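Circadian clock oscillator protein KaiA (Nostoc sp., PDB 1R5Q) probably stimulates autophosphorylation of KaiC in the cyanobacterial circadian oscillator, dimerising and binding KaiC through its C-terminal domain. Local coordinates at residues L85-I88 with L89-C93. Numbering follows the deposited sequence. Where two conformers were deposited one is given.
Sequences LIDI and LAHLC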
loop_
_atom_site.group_PDB
_atom_site.type_symbol
_atom_site.label_atom_id
_atom_site.label_comp_id
_atom_site.label_asym_id
_atom_site.label_seq_id
_atom_site.Cartn_x
_atom_site.Cartn_y
_atom_site.Cartn_z
ATOM N N LEU A 85 5.149 4.415 -2.885
ATOM C CA LEU A 85 5.695 3.119 -2.491
ATOM C C LEU A 85 6.912 3.297 -1.580
ATOM O O LEU A 85 7.086 2.576 -0.596
ATOM C CB LEU A 85 6.064 2.306 -3.731
ATOM C CG LEU A 85 6.608 0.887 -3.481
ATOM C CD1 LEU A 85 5.630 0.069 -2.606
ATOM C CD2 LEU A 85 6.840 0.202 -4.830
ATOM N N ILE A 86 7.760 4.260 -1.910
ATOM C CA ILE A 86 8.913 4.532 -1.070
ATOM C C ILE A 86 8.460 4.894 0.341
ATOM O O ILE A 86 8.997 4.381 1.332
ATOM C CB ILE A 86 9.764 5.703 -1.633
ATOM C CG1 ILE A 86 10.538 5.220 -2.876
ATOM C CG2 ILE A 86 10.740 6.215 -0.541
ATOM C CD1 ILE A 86 11.076 6.355 -3.752
ATOM N N ASP A 87 7.466 5.771 0.415
ATOM C CA ASP A 87 6.924 6.267 1.678
ATOM C C ASP A 87 6.352 5.117 2.523
ATOM O O ASP A 87 6.547 5.059 3.739
ATOM C CB ASP A 87 5.843 7.301 1.358
ATOM C CG ASP A 87 5.459 8.176 2.553
ATOM O OD1 ASP A 87 4.701 9.141 2.334
ATOM O OD2 ASP A 87 5.890 7.915 3.695
ATOM N N ILE A 88 5.663 4.196 1.859
ATOM C CA ILE A 88 5.046 3.045 2.514
ATOM C C ILE A 88 6.117 2.098 3.045
ATOM O O ILE A 88 6.077 1.678 4.210
ATOM C CB ILE A 88 4.133 2.288 1.498
ATOM C CG1 ILE A 88 2.842 3.089 1.271
ATOM C CG2 ILE A 88 3.866 0.847 1.970
ATOM C CD1 ILE A 88 1.958 3.149 2.483
ATOM N N LEU A 89 7.087 1.772 2.194
ATOM C CA LEU A 89 8.161 0.875 2.606
ATOM C C LEU A 89 9.030 1.458 3.718
ATOM O O LEU A 89 9.487 0.720 4.584
ATOM C CB LEU A 89 9.024 0.471 1.409
ATOM C CG LEU A 89 8.311 -0.372 0.336
ATOM C CD1 LEU A 89 9.264 -0.690 -0.815
ATOM C CD2 LEU A 89 7.786 -1.662 0.970
ATOM N N ALA A 90 9.266 2.764 3.686
ATOM C CA ALA A 90 10.059 3.433 4.717
ATOM C C ALA A 90 9.313 3.331 6.058
ATOM O O ALA A 90 9.926 3.096 7.105
ATOM C CB ALA A 90 10.267 4.914 4.359
ATOM N N HIS A 91 7.994 3.552 6.026
ATOM C CA HIS A 91 7.174 3.460 7.240
ATOM C C HIS A 91 7.128 2.029 7.756
ATOM O O HIS A 91 7.145 1.793 8.956
ATOM C CB HIS A 91 5.739 3.934 6.983
ATOM C CG HIS A 91 5.576 5.417 7.078
ATOM N ND1 HIS A 91 6.031 6.277 6.103
ATOM C CD2 HIS A 91 5.065 6.195 8.060
ATOM C CE1 HIS A 91 5.809 7.522 6.480
ATOM N NE2 HIS A 91 5.224 7.502 7.665
ATOM N N LEU A 92 7.046 1.071 6.844
ATOM C CA LEU A 92 7.006 -0.312 7.269
ATOM C C LEU A 92 8.343 -0.690 7.916
ATOM O O LEU A 92 8.365 -1.349 8.951
ATOM C CB LEU A 92 6.679 -1.238 6.093
ATOM C CG LEU A 92 6.432 -2.713 6.449
ATOM C CD1 LEU A 92 5.332 -2.811 7.521
ATOM C CD2 LEU A 92 6.026 -3.491 5.205
ATOM N N CYS A 93 9.450 -0.266 7.313
ATOM C CA CYS A 93 10.777 -0.560 7.866
ATOM C C CYS A 93 10.916 -0.054 9.295
ATOM O O CYS A 93 11.440 -0.747 10.169
ATOM C CB CYS A 93 11.877 0.093 7.023
ATOM S SG CYS A 93 12.192 -0.712 5.456
#
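D87 and H91 meet one turn apart on helix 82-100, the last helix of the all-helical KaiA C-terminal domain, where the regular i to i+4 bonding of an alpha helix gains one side-chain bond. The carbonyl oxygen D87 O accepts twice from the same residue: from the backbone H91 N at 3.1 Å and from the ring nitrogen H91 ND1 at 2.7 Å. The two donors approach from opposite faces of the carbonyl plane, each well tilted from it, and neither bond is straight. D87 O lies at the edge of the imidazole, near its plane. With H91 CG beside its own backbone N, the ring stands out from the helix, and its second torsion (chi2 74°) turns the ND1 edge back toward D87; the bond from ND1 limits further rotation. The D87 carboxylate runs alongside the ring, the two planes 49° apart; its OD1 is hydrogen-bonded to the hydroxyl of Y25, which ties this helix to the residue just beyond helix 8-24.

The neighbouring carbonyls each receive a backbone donor: L85 O from L89 N, I86 O from A90 N, and I88 O from L92 N, all three at 2.9 Å. On the apolar side, L85 and L89 are also one turn apart, with L85 CD1 4.0 Å from L89 CG. I88 and L92 are buried: I88 packs on Y18, F39 and I40, and L92 on V43 and I53, so this helix is joined to helices 8-24, 33-45 and 50-67. L89 has its CG beside the backbone N (chi1 -65°), which brings that carbon within 3.3 Å of L85 O, the oxygen already bonded to L89 N.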